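Local coordinates for enoyl CoA hydratase/isomerase (Crotonase) (Legionella pneumophila subsp. pneumophila, PDB 3I47), which probably catalyses the hydration of enoyl-CoA thioesters or a related isomerisation, at residues Asn202-Pro205 / Glu206-Lys209; Lys221-Asp224 / Glu225-Arg229; His182-Asp186 / Asp187-Glu191; Pro148-Val151 / Arg152-Glu156; Lys212-Ala215 / Gln216-Asn220. One frame throughout, in Å; residues are numbered along the deposited sequence. Where two conformers were deposited one is given.

Contacts 1, 2, 4 and 5 are surface contacts; contact 3 is partly buried. Contacts 1 and 5 lie on the same helix, 205-218, near its start and at its end. Contact 2 opens the next helix, 225-240, and touches contact 5 where L227 packs on Y217. Contact 4 takes in nearly all of the short helix 147-154 and the break after it, with its centre about 16 Å from that of contact 5. Contact 3 joins strand 182-184 to helix 189-201, at one margin of the six-stranded sheet. Contacts 1 and 2 are helix starts, one met by a remote carboxylate and the other capped by its own aspartate. Contacts 4 and 5 are helix ends. Contact 3 relies on a valine-leucine pair.

Contact 1 (Asn202-Pro205 / Glu206-Lys209); sequences NNAP and EAVK
N203 and A204 lead into helix 205-218 and touch its first turn. The carbonyl O of A204 accepts from V208 N at 2.9 Å. P205 O takes the next bond, from K209 N, over a longer 3.2 Å. The side chain of V208 leans back over the loop. Its CG1 is anti to the backbone N (chi1 166°), which leaves CG2 beside that N. CG2 then reaches N203 CB at 3.5 Å and sits close to A204 O as well. Separately, A207 CB rests on A204 CB at 3.9 Å. One turn on, K209 bends at chi3 and passes CE by P205 O at 3.6 Å. Its NZ ends 3.4 Å from E206 OE2, a weak hydrogen bond within a salt bridge.

In the second shell, E243 of helix 242-253 accepts from E206 N and A207 N, one carboxylate oxygen for each. W259 packs on A204 and P205. A204 holds the N-cap position but has no polar side chain. P205 has no N-H to offer. E243 thus meets two N-H groups of the first turn, and its charge probably suits the positive end of the helix dipole.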
loop_
_atom_site.group_PDB
_atom_site.type_symbol
_atom_site.label_atom_id
_atom_site.label_comp_id
_atom_site.label_asym_id
_atom_site.label_seq_id
_atom_site.Cartn_x
_atom_site.Cartn_y
_atom_site.Cartn_z
ATOM N N ASN A 202 -11.383 -3.665 -13.064
ATOM C CA ASN A 202 -12.482 -4.129 -13.912
ATOM C C ASN A 202 -13.518 -4.994 -13.203
ATOM O O ASN A 202 -14.538 -5.378 -13.795
ATOM C CB ASN A 202 -11.941 -4.770 -15.194
ATOM C CG ASN A 202 -11.267 -3.753 -16.096
ATOM O OD1 ASN A 202 -11.818 -2.679 -16.367
ATOM N ND2 ASN A 202 -10.066 -4.069 -16.549
ATOM N N ASN A 203 -13.287 -5.285 -11.929
ATOM C CA ASN A 203 -14.329 -5.897 -11.113
ATOM C C ASN A 203 -15.349 -4.814 -10.741
ATOM O O ASN A 203 -15.058 -3.614 -10.830
ATOM C CB ASN A 203 -13.741 -6.552 -9.855
ATOM C CG ASN A 203 -12.863 -7.771 -10.166
ATOM O OD1 ASN A 203 -11.957 -8.119 -9.392
ATOM N ND2 ASN A 203 -13.119 -8.413 -11.294
ATOM N N ALA A 204 -16.547 -5.228 -10.333
ATOM C CA ALA A 204 -17.599 -4.262 -9.991
ATOM C C ALA A 204 -17.119 -3.301 -8.911
ATOM O O ALA A 204 -16.704 -3.717 -7.845
ATOM C CB ALA A 204 -18.852 -4.983 -9.545
ATOM N N PRO A 205 -17.158 -1.994 -9.197
ATOM C CA PRO A 205 -16.451 -1.055 -8.324
ATOM C C PRO A 205 -17.021 -0.930 -6.915
ATOM O O PRO A 205 -16.251 -0.871 -5.950
ATOM C CB PRO A 205 -16.547 0.279 -9.083
ATOM C CG PRO A 205 -17.677 0.106 -10.029
ATOM C CD PRO A 205 -17.664 -1.348 -10.415
ATOM N N GLU A 206 -18.347 -0.927 -6.779
ATOM C CA GLU A 206 -18.927 -0.848 -5.439
ATOM C C GLU A 206 -18.674 -2.140 -4.669
ATOM O O GLU A 206 -18.336 -2.105 -3.483
ATOM C CB GLU A 206 -20.428 -0.535 -5.475
ATOM C CG GLU A 206 -20.764 0.855 -6.049
ATOM C CD GLU A 206 -19.950 1.978 -5.415
ATOM O OE1 GLU A 206 -19.910 2.077 -4.163
ATOM O OE2 GLU A 206 -19.333 2.765 -6.170
ATOM N N ALA A 207 -18.829 -3.274 -5.354
ATOM C CA ALA A 207 -18.581 -4.583 -4.747
ATOM C C ALA A 207 -17.137 -4.709 -4.224
ATOM O O ALA A 207 -16.920 -5.231 -3.132
ATOM C CB ALA A 207 -18.901 -5.706 -5.735
ATOM N N VAL A 208 -16.176 -4.193 -4.990
ATOM C CA VAL A 208 -14.760 -4.218 -4.589
ATOM C C VAL A 208 -14.567 -3.390 -3.318
ATOM O O VAL A 208 -13.992 -3.864 -2.336
ATOM C CB VAL A 208 -13.850 -3.719 -5.732
ATOM C CG1 VAL A 208 -12.441 -3.427 -5.214
ATOM C CG2 VAL A 208 -13.762 -4.744 -6.830
ATOM N N LYS A 209 -15.086 -2.163 -3.317
ATOM C CA LYS A 209 -14.982 -1.318 -2.130
ATOM C C LYS A 209 -15.722 -1.891 -0.925
ATOM O O LYS A 209 -15.215 -1.868 0.190
ATOM C CB LYS A 209 -15.456 0.106 -2.447
ATOM C CG LYS A 209 -14.559 0.777 -3.475
ATOM C CD LYS A 209 -14.898 2.242 -3.638
ATOM C CE LYS A 209 -16.108 2.416 -4.529
ATOM N NZ LYS A 209 -16.347 3.853 -4.830
#

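Contact 2 (Lys221-Asp224 / Glu225-Arg229); sequences KKID and EELVR
D224 caps helix 225-240 through its own side chain, which folds forward over the first turn. CB leaves the backbone beside E225 N. CG then stands between the backbone N and the carbonyl carbon (chi1 57°), and this brings OD1 over to L227 N. OD1 accepts from L227 N at 3.1 Å, with an N-H...O angle of 158°. The donor meets OD1 nearly along the C-O axis. E226 CB also lies against OD1, at 3.5 Å. OD2 turns the other way and takes a proton from a water at 2.7 Å. The same water reaches E226 OE1 at 3.0 Å, a weak bond. It lies between two carboxylates and probably eases their mutual repulsion.

The backbone of D224 adds the first helical bond, V228 N to D224 O at 3.0 Å. V228 CG2 packs beside that same oxygen. L227 points back at the loop, and its CD2 meets K222 O at 3.6 Å. I223 CG1 touches the same methyl at 4.3 Å. I223 is the centre of an inverse gamma turn, closed by a weak bond from D224 N to K222 O.

This N-cap follows the loop that leaves helix 205-218. L227 packs on Y217 of that helix. The NZ of K221 bonds to Y217 O, and its ammonium makes a cation-pi contact with the Y217 ring. The cap thus sits at the turn between helices 205-218 and 225-240.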
loop_
_atom_site.group_PDB
_atom_site.type_symbol
_atom_site.label_atom_id
_atom_site.label_comp_id
_atom_site.label_asym_id
_atom_site.label_seq_id
_atom_site.Cartn_x
_atom_site.Cartn_y
_atom_site.Cartn_z
ATOM N N LYS A 221 -13.923 -9.877 15.101
ATOM C CA LYS A 221 -15.243 -9.889 15.741
ATOM C C LYS A 221 -15.643 -11.315 16.069
ATOM O O LYS A 221 -15.294 -12.241 15.340
ATOM C CB LYS A 221 -16.313 -9.251 14.854
ATOM C CG LYS A 221 -16.213 -7.744 14.808
ATOM C CD LYS A 221 -17.451 -7.109 14.229
ATOM C CE LYS A 221 -17.437 -5.598 14.463
ATOM N NZ LYS A 221 -16.246 -4.942 13.854
ATOM N N LYS A 222 -16.371 -11.485 17.173
ATOM C CA LYS A 222 -16.888 -12.789 17.563
ATOM C C LYS A 222 -17.857 -13.287 16.490
ATOM O O LYS A 222 -18.707 -12.533 16.017
ATOM C CB LYS A 222 -17.583 -12.695 18.927
ATOM C CG LYS A 222 -18.052 -14.025 19.493
ATOM C CD LYS A 222 -18.769 -13.834 20.814
ATOM C CE LYS A 222 -19.295 -15.155 21.330
ATOM N NZ LYS A 222 -20.003 -15.000 22.636
ATOM N N ILE A 223 -17.702 -14.548 16.095
ATOM C CA ILE A 223 -18.605 -15.138 15.101
ATOM C C ILE A 223 -19.814 -15.708 15.830
ATOM O O ILE A 223 -19.847 -16.888 16.200
ATOM C CB ILE A 223 -17.898 -16.187 14.187
ATOM C CG1 ILE A 223 -16.684 -15.555 13.495
ATOM C CG2 ILE A 223 -18.898 -16.777 13.159
ATOM C CD1 ILE A 223 -15.805 -16.544 12.721
ATOM N N ASP A 224 -20.792 -14.843 16.058
ATOM C CA ASP A 224 -22.016 -15.214 16.746
ATOM C C ASP A 224 -23.238 -14.985 15.859
ATOM O O ASP A 224 -23.099 -14.578 14.708
ATOM C CB ASP A 224 -22.145 -14.479 18.101
ATOM C CG ASP A 224 -22.103 -12.954 17.970
ATOM O OD1 ASP A 224 -22.245 -12.415 16.852
ATOM O OD2 ASP A 224 -21.928 -12.281 19.016
ATOM N N GLU A 225 -24.426 -15.240 16.400
ATOM C CA GLU A 225 -25.652 -15.123 15.611
ATOM C C GLU A 225 -25.879 -13.700 15.109
ATOM O O GLU A 225 -26.338 -13.513 13.985
ATOM C CB GLU A 225 -26.864 -15.671 16.373
ATOM C CG GLU A 225 -26.739 -17.177 16.628
ATOM C CD GLU A 225 -28.068 -17.879 16.806
ATOM O OE1 GLU A 225 -28.790 -17.567 17.783
ATOM O OE2 GLU A 225 -28.382 -18.763 15.971
ATOM N N GLU A 226 -25.538 -12.705 15.929
ATOM C CA GLU A 226 -25.579 -11.305 15.494
ATOM C C GLU A 226 -24.775 -11.075 14.205
ATOM O O GLU A 226 -25.275 -10.457 13.259
ATOM C CB GLU A 226 -25.084 -10.368 16.611
ATOM C CG GLU A 226 -25.194 -8.880 16.283
ATOM C CD GLU A 226 -24.805 -7.985 17.457
ATOM O OE1 GLU A 226 -23.595 -7.761 17.672
ATOM O OE2 GLU A 226 -25.718 -7.500 18.158
ATOM N N LEU A 227 -23.539 -11.571 14.170
ATOM C CA LEU A 227 -22.680 -11.377 13.007
ATOM C C LEU A 227 -23.207 -12.130 11.786
ATOM O O LEU A 227 -23.168 -11.605 10.664
ATOM C CB LEU A 227 -21.225 -11.776 13.302
ATOM C CG LEU A 227 -20.222 -11.409 12.196
ATOM C CD1 LEU A 227 -20.091 -9.898 12.047
ATOM C CD2 LEU A 227 -18.858 -12.035 12.473
ATOM N N VAL A 228 -23.701 -13.348 12.006
ATOM C CA VAL A 228 -24.290 -14.136 10.915
ATOM C C VAL A 228 -25.446 -13.358 10.258
ATOM O O VAL A 228 -25.474 -13.198 9.031
ATOM C CB VAL A 228 -24.768 -15.525 11.398
ATOM C CG1 VAL A 228 -25.453 -16.293 10.258
ATOM C CG2 VAL A 228 -23.593 -16.329 11.942
ATOM N N ARG A 229 -26.360 -12.843 11.081
ATOM C CA ARG A 229 -27.499 -12.067 10.583
ATOM C C ARG A 229 -27.036 -10.812 9.849
ATOM O O ARG A 229 -27.572 -10.469 8.792
ATOM C CB ARG A 229 -28.446 -11.685 11.729
ATOM C CG ARG A 229 -29.179 -12.860 12.357
ATOM C CD ARG A 229 -30.286 -12.393 13.308
ATOM N NE ARG A 229 -29.796 -11.513 14.369
ATOM C CZ ARG A 229 -29.433 -11.926 15.582
ATOM N NH1 ARG A 229 -29.492 -13.210 15.895
ATOM N NH2 ARG A 229 -29.008 -11.050 16.481
HETATM O O HOH W 1 -23.282 -10.034 19.566
#

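Contact 3 (His182-Asp186 / Asp187-Glu191); sequences HCVPD and DTLLE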
loop_
_atom_site.group_PDB
_atom_site.type_symbol
_atom_site.label_atom_id
_atom_site.label_comp_id
_atom_site.label_asym_id
_atom_site.label_seq_id
_atom_site.Cartn_x
_atom_site.Cartn_y
_atom_site.Cartn_z
ATOM N N HIS A 182 2.685 -11.331 -3.767
ATOM C CA HIS A 182 3.124 -11.789 -5.077
ATOM C C HIS A 182 4.603 -11.508 -5.221
ATOM O O HIS A 182 5.071 -10.434 -4.841
ATOM C CB HIS A 182 2.385 -11.041 -6.195
ATOM C CG HIS A 182 0.900 -11.167 -6.115
ATOM N ND1 HIS A 182 0.213 -12.224 -6.670
ATOM C CD2 HIS A 182 -0.029 -10.386 -5.512
ATOM C CE1 HIS A 182 -1.078 -12.079 -6.426
ATOM N NE2 HIS A 182 -1.251 -10.978 -5.717
ATOM N N CYS A 183 5.328 -12.473 -5.778
ATOM C CA CYS A 183 6.754 -12.343 -5.991
ATOM C C CYS A 183 6.976 -12.782 -7.433
ATOM O O CYS A 183 6.692 -13.936 -7.798
ATOM C CB CYS A 183 7.495 -13.219 -4.977
ATOM S SG CYS A 183 9.296 -13.088 -5.014
ATOM N N VAL A 184 7.434 -11.851 -8.263
ATOM C CA VAL A 184 7.406 -12.020 -9.722
ATOM C C VAL A 184 8.760 -11.664 -10.350
ATOM O O VAL A 184 9.584 -10.991 -9.717
ATOM C CB VAL A 184 6.254 -11.181 -10.349
ATOM C CG1 VAL A 184 4.894 -11.611 -9.774
ATOM C CG2 VAL A 184 6.489 -9.704 -10.103
ATOM N N PRO A 185 9.031 -12.128 -11.591
ATOM C CA PRO A 185 10.331 -11.870 -12.204
ATOM C C PRO A 185 10.667 -10.388 -12.312
ATOM O O PRO A 185 9.788 -9.578 -12.615
ATOM C CB PRO A 185 10.180 -12.494 -13.601
ATOM C CG PRO A 185 9.182 -13.589 -13.395
ATOM C CD PRO A 185 8.190 -12.976 -12.454
ATOM N N ASP A 186 11.934 -10.054 -12.057
ATOM C CA ASP A 186 12.416 -8.667 -12.071
ATOM C C ASP A 186 12.005 -7.857 -13.316
ATOM O O ASP A 186 11.507 -6.727 -13.214
ATOM C CB ASP A 186 13.951 -8.643 -11.973
ATOM C CG ASP A 186 14.489 -9.094 -10.609
ATOM O OD1 ASP A 186 13.711 -9.400 -9.689
ATOM O OD2 ASP A 186 15.731 -9.128 -10.461
ATOM N N ASP A 187 12.228 -8.427 -14.494
ATOM C CA ASP A 187 12.099 -7.642 -15.718
ATOM C C ASP A 187 10.655 -7.451 -16.142
ATOM O O ASP A 187 10.389 -6.679 -17.067
ATOM C CB ASP A 187 12.925 -8.245 -16.852
ATOM C CG ASP A 187 14.421 -8.167 -16.594
ATOM O OD1 ASP A 187 14.865 -7.399 -15.704
ATOM O OD2 ASP A 187 15.161 -8.883 -17.294
ATOM N N THR A 188 9.726 -8.136 -15.468
ATOM C CA THR A 188 8.296 -7.962 -15.772
ATOM C C THR A 188 7.440 -7.522 -14.576
ATOM O O THR A 188 6.218 -7.674 -14.568
ATOM C CB THR A 188 7.704 -9.191 -16.470
ATOM O OG1 THR A 188 8.132 -10.378 -15.791
ATOM C CG2 THR A 188 8.147 -9.237 -17.923
ATOM N N LEU A 189 8.089 -6.933 -13.573
ATOM C CA LEU A 189 7.385 -6.444 -12.394
ATOM C C LEU A 189 6.308 -5.424 -12.763
ATOM O O LEU A 189 5.160 -5.544 -12.314
ATOM C CB LEU A 189 8.386 -5.841 -11.394
ATOM C CG LEU A 189 7.808 -5.206 -10.122
ATOM C CD1 LEU A 189 7.078 -6.245 -9.250
ATOM C CD2 LEU A 189 8.929 -4.539 -9.315
ATOM N N LEU A 190 6.678 -4.431 -13.576
ATOM C CA LEU A 190 5.728 -3.408 -14.000
ATOM C C LEU A 190 4.559 -4.008 -14.776
ATOM O O LEU A 190 3.393 -3.752 -14.460
ATOM C CB LEU A 190 6.437 -2.336 -14.850
ATOM C CG LEU A 190 5.537 -1.211 -15.376
ATOM C CD1 LEU A 190 4.882 -0.442 -14.238
ATOM C CD2 LEU A 190 6.344 -0.250 -16.270
ATOM N N GLU A 191 4.872 -4.840 -15.765
ATOM C CA GLU A 191 3.834 -5.446 -16.596
ATOM C C GLU A 191 2.866 -6.273 -15.748
ATOM O O GLU A 191 1.646 -6.165 -15.899
ATOM C CB GLU A 191 4.456 -6.306 -17.703
ATOM C CG GLU A 191 5.187 -5.487 -18.781
ATOM C CD GLU A 191 6.644 -5.127 -18.446
ATOM O OE1 GLU A 191 7.345 -4.732 -19.400
ATOM O OE2 GLU A 191 7.115 -5.208 -17.278
#
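With CG1 anti to the carbonyl carbon (chi1 -59°), V184 holds CG2 between N and C, turned to L189 CD1. L189 has CG anti to its backbone N (chi1 177°), and CD1 reaches back to the strand. V184 CG2 and L189 CD1 touch at 3.6 Å, and the two side chains cross at about a right angle. Nearby, T188 OG1 lies 3.7 Å from P185 CB. It makes no capping bond, although T188 holds the N-cap position.

The segment turns out of strand 182-184 into helix 189-201. Within this chain, that strand is an outermost one of the six-stranded sheet of this crotonase fold. V184 bonds through its backbone to A126 of the neighbouring strand. L189 also packs on I125 and S127 of strand 123-127, and on M105 beyond. The leucine thus lays the start of the helix against the sheet.

The turn itself is held by T188 N to P185 O, 3.2 Å. The donor stands well above the carbonyl plane, 54° out of it. L189 N to D186 O is a weak bond of 3.4 Å. The carboxylate of D186 leaves the turn and is bound at both oxygens, OD1 by T128 OG1 and OD2 by S129 OG.

Contact 4 (Pro148-Val151 / Arg152-Glu156); sequences PYVV and RAIGE
The Y149 ring receives the guanidinium of R152 at its edge. R152 NH2 lies near the ring plane, 4.1 Å from Y149 CD1. The two planes are steeply turned, 76° apart. At the edge of the guanidinium, in its plane, a water accepts from R152 NE at 3.0 Å. The same water lies 2.8 Å from Y149 O and so bridges the arginine and the helix backbone. M92, Y93 and S96 of helix 78-97 and A119 of helix 113-120 also touch Y149.

The helix itself runs in regular bonds, R152 N to P148 O, A153 N to Y149 O and I154 N to V150 O. V150 and I154 lie side by side and point the same way, with V150 CG1 to I154 CD1 at 3.8 Å. I154 CG1 sits between its backbone N and carbonyl carbon (chi1 70°), only 3.3 Å from V150 O. F163 and A159 of helix 156-165 pack on V150.

The last bond is G155 N to V151 O, short at 2.8 Å but bent, 130° at the hydrogen. G155 then leaves helical geometry with a positive phi, which suits glycine. V151 CG1 packs at 3.8 Å from the N of E156, the first residue of helix 156-165. G155 thus ends helix 147-154 and is also the N-cap of helix 156-165, the break between two successive helices of the crotonase fold.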
loop_
_atom_site.group_PDB
_atom_site.type_symbol
_atom_site.label_atom_id
_atom_site.label_comp_id
_atom_site.label_asym_id
_atom_site.label_seq_id
_atom_site.Cartn_x
_atom_site.Cartn_y
_atom_site.Cartn_z
ATOM N N PRO A 148 2.407 -0.075 13.433
ATOM C CA PRO A 148 1.065 -0.699 13.433
ATOM C C PRO A 148 0.758 -1.448 12.130
ATOM O O PRO A 148 0.139 -2.520 12.149
ATOM C CB PRO A 148 0.121 0.494 13.615
ATOM C CG PRO A 148 0.984 1.576 14.259
ATOM C CD PRO A 148 2.318 1.388 13.580
ATOM N N TYR A 149 1.212 -0.903 11.012
ATOM C CA TYR A 149 0.964 -1.494 9.698
ATOM C C TYR A 149 1.779 -2.762 9.503
ATOM O O TYR A 149 1.262 -3.755 8.993
ATOM C CB TYR A 149 1.274 -0.463 8.607
ATOM C CG TYR A 149 0.581 0.841 8.914
ATOM C CD1 TYR A 149 -0.770 1.018 8.600
ATOM C CD2 TYR A 149 1.263 1.883 9.557
ATOM C CE1 TYR A 149 -1.427 2.214 8.905
ATOM C CE2 TYR A 149 0.611 3.080 9.870
ATOM C CZ TYR A 149 -0.735 3.229 9.537
ATOM O OH TYR A 149 -1.375 4.409 9.834
ATOM N N VAL A 150 3.037 -2.735 9.936
ATOM C CA VAL A 150 3.889 -3.915 9.812
ATOM C C VAL A 150 3.345 -5.051 10.707
ATOM O O VAL A 150 3.225 -6.200 10.267
ATOM C CB VAL A 150 5.355 -3.596 10.175
ATOM C CG1 VAL A 150 6.195 -4.880 10.168
ATOM C CG2 VAL A 150 5.935 -2.559 9.185
ATOM N N VAL A 151 3.003 -4.725 11.948
ATOM C CA VAL A 151 2.494 -5.763 12.863
ATOM C C VAL A 151 1.183 -6.341 12.315
ATOM O O VAL A 151 0.991 -7.557 12.372
ATOM C CB VAL A 151 2.336 -5.233 14.294
ATOM C CG1 VAL A 151 1.584 -6.236 15.188
ATOM C CG2 VAL A 151 3.714 -4.918 14.891
ATOM N N ARG A 152 0.316 -5.492 11.757
ATOM C CA ARG A 152 -0.922 -5.988 11.135
ATOM C C ARG A 152 -0.637 -6.939 9.967
ATOM O O ARG A 152 -1.285 -7.985 9.835
ATOM C CB ARG A 152 -1.822 -4.835 10.678
ATOM C CG ARG A 152 -3.165 -5.322 10.125
ATOM C CD ARG A 152 -4.118 -4.166 9.921
ATOM N NE ARG A 152 -3.682 -3.277 8.845
ATOM C CZ ARG A 152 -4.311 -2.154 8.502
ATOM N NH1 ARG A 152 -5.406 -1.770 9.163
ATOM N NH2 ARG A 152 -3.846 -1.410 7.504
ATOM N N ALA A 153 0.332 -6.578 9.129
ATOM C CA ALA A 153 0.638 -7.334 7.914
ATOM C C ALA A 153 1.281 -8.694 8.167
ATOM O O ALA A 153 0.870 -9.696 7.563
ATOM C CB ALA A 153 1.503 -6.489 6.965
ATOM N N ILE A 154 2.263 -8.734 9.068
ATOM C CA ILE A 154 3.098 -9.939 9.245
ATOM C C ILE A 154 2.950 -10.573 10.630
ATOM O O ILE A 154 3.492 -11.647 10.881
ATOM C CB ILE A 154 4.605 -9.672 8.922
ATOM C CG1 ILE A 154 5.254 -8.765 9.979
ATOM C CG2 ILE A 154 4.747 -9.056 7.513
ATOM C CD1 ILE A 154 6.784 -8.635 9.844
ATOM N N GLY A 155 2.208 -9.917 11.509
ATOM C CA GLY A 155 2.003 -10.419 12.864
ATOM C C GLY A 155 3.069 -9.951 13.838
ATOM O O GLY A 155 4.205 -9.653 13.456
ATOM N N GLU A 156 2.688 -9.902 15.114
ATOM C CA GLU A 156 3.565 -9.469 16.203
ATOM C C GLU A 156 4.877 -10.251 16.290
ATOM O O GLU A 156 5.936 -9.653 16.487
ATOM C CB GLU A 156 2.786 -9.534 17.526
ATOM C CG GLU A 156 3.543 -9.046 18.759
ATOM C CD GLU A 156 2.834 -9.393 20.069
ATOM O OE1 GLU A 156 1.605 -9.624 20.054
ATOM O OE2 GLU A 156 3.515 -9.426 21.117
HETATM O O HOH W 2 -1.060 -3.592 7.433
#

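Contact 5 (Lys212-Ala215 / Gln216-Asn220); sequences KQLA and QYVAN
K212 runs beside Q216 and carries its NZ to three acceptors. D122 OD2 forms a salt bridge with it, and the backbone oxygens of S98 and K100 bond to it. The lysine chain is extended, with CG anti to the backbone N (chi1 179°). Q216 crosses it obliquely. Its NE2 lies against K212 CE at 3.7 Å, and its CG touches K212 O at 3.2 Å. CG of Q216 is beside its own backbone N (chi1 -68°), which folds the amide back along the helix. The amide thus rests obliquely against the aliphatic part of the lysine, near CG and CE.

The backbone bonds are those of an alpha helix. Y217 N to Q213 O is the shortest across the two segments, at 2.9 Å. V218 N to L214 O follows at 3.0 Å. Q216 N to K212 O is longer, 3.2 Å. V218 spreads both methyls beside L214 O, each 3.5 Å away. Its CG1 also meets L214 CD1 at 4.2 Å, a loose apolar touch.

Outside the segments, L214 packs on L234 of helix 225-240. The ring of Y217 stacks with that of Y230 of the same helix. These contacts join the end of helix 205-218 to helix 225-240.

The final bond, A219 N to A215 O, is long at 3.3 Å. A219 is the first residue to leave helical angles. The arrangement is a plain C-terminal helix end, where helix 205-218 gives way to the loop before helix 225-240.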
loop_
_atom_site.group_PDB
_atom_site.type_symbol
_atom_site.label_atom_id
_atom_site.label_comp_id
_atom_site.label_asym_id
_atom_site.label_seq_id
_atom_site.Cartn_x
_atom_site.Cartn_y
_atom_site.Cartn_z
ATOM N N LYS A 212 -13.706 -4.759 0.601
ATOM C CA LYS A 212 -12.631 -4.240 1.446
ATOM C C LYS A 212 -13.184 -3.873 2.814
ATOM O O LYS A 212 -12.627 -4.283 3.837
ATOM C CB LYS A 212 -11.973 -3.016 0.798
ATOM C CG LYS A 212 -10.859 -2.409 1.640
ATOM C CD LYS A 212 -10.038 -1.445 0.811
ATOM C CE LYS A 212 -8.965 -0.780 1.640
ATOM N NZ LYS A 212 -8.043 -0.017 0.748
ATOM N N GLN A 213 -14.292 -3.134 2.827
ATOM C CA GLN A 213 -14.933 -2.708 4.074
ATOM C C GLN A 213 -15.375 -3.921 4.918
ATOM O O GLN A 213 -15.203 -3.932 6.137
ATOM C CB GLN A 213 -16.119 -1.788 3.766
ATOM C CG GLN A 213 -16.686 -1.023 4.957
ATOM C CD GLN A 213 -17.944 -0.216 4.611
ATOM O OE1 GLN A 213 -18.207 0.090 3.442
ATOM N NE2 GLN A 213 -18.723 0.133 5.635
ATOM N N LEU A 214 -15.929 -4.921 4.236
ATOM C CA LEU A 214 -16.393 -6.160 4.858
ATOM C C LEU A 214 -15.272 -6.916 5.569
ATOM O O LEU A 214 -15.426 -7.315 6.727
ATOM C CB LEU A 214 -17.020 -7.045 3.773
ATOM C CG LEU A 214 -17.416 -8.491 4.103
ATOM C CD1 LEU A 214 -18.699 -8.472 4.886
ATOM C CD2 LEU A 214 -17.573 -9.300 2.827
ATOM N N ALA A 215 -14.149 -7.119 4.874
ATOM C CA ALA A 215 -13.012 -7.829 5.469
ATOM C C ALA A 215 -12.524 -7.096 6.715
ATOM O O ALA A 215 -12.259 -7.710 7.741
ATOM C CB ALA A 215 -11.882 -8.000 4.467
ATOM N N GLN A 216 -12.432 -5.771 6.612
ATOM C CA GLN A 216 -12.015 -4.935 7.726
ATOM C C GLN A 216 -12.977 -5.039 8.912
ATOM O O GLN A 216 -12.546 -5.095 10.065
ATOM C CB GLN A 216 -11.901 -3.484 7.256
ATOM C CG GLN A 216 -10.754 -3.259 6.257
ATOM C CD GLN A 216 -10.808 -1.902 5.548
ATOM O OE1 GLN A 216 -11.885 -1.329 5.315
ATOM N NE2 GLN A 216 -9.640 -1.396 5.180
ATOM N N TYR A 217 -14.273 -5.097 8.618
ATOM C CA TYR A 217 -15.315 -5.105 9.637
ATOM C C TYR A 217 -15.371 -6.429 10.396
ATOM O O TYR A 217 -15.443 -6.448 11.632
ATOM C CB TYR A 217 -16.679 -4.806 9.012
ATOM C CG TYR A 217 -17.825 -4.858 9.999
ATOM C CD1 TYR A 217 -18.102 -3.777 10.832
ATOM C CD2 TYR A 217 -18.628 -5.993 10.103
ATOM C CE1 TYR A 217 -19.158 -3.819 11.744
ATOM C CE2 TYR A 217 -19.677 -6.048 11.007
ATOM C CZ TYR A 217 -19.940 -4.955 11.823
ATOM O OH TYR A 217 -20.985 -5.009 12.721
ATOM N N VAL A 218 -15.332 -7.541 9.670
ATOM C CA VAL A 218 -15.488 -8.832 10.332
ATOM C C VAL A 218 -14.245 -9.231 11.133
ATOM O O VAL A 218 -14.342 -9.991 12.094
ATOM C CB VAL A 218 -15.929 -9.974 9.357
ATOM C CG1 VAL A 218 -17.225 -9.590 8.639
ATOM C CG2 VAL A 218 -14.827 -10.333 8.365
ATOM N N ALA A 219 -13.084 -8.701 10.747
ATOM C CA ALA A 219 -11.831 -9.067 11.398
ATOM C C ALA A 219 -11.919 -8.904 12.915
ATOM O O ALA A 219 -12.396 -7.882 13.416
ATOM C CB ALA A 219 -10.669 -8.259 10.824
ATOM N N ASN A 220 -11.495 -9.939 13.634
ATOM C CA ASN A 220 -11.455 -9.912 15.108
ATOM C C ASN A 220 -12.810 -9.676 15.812
ATOM O O ASN A 220 -12.843 -9.294 16.987
ATOM C CB ASN A 220 -10.414 -8.886 15.609
ATOM C CG ASN A 220 -9.133 -8.880 14.773
ATOM O OD1 ASN A 220 -8.791 -7.871 14.143
ATOM N ND2 ASN A 220 -8.431 -10.010 14.752
#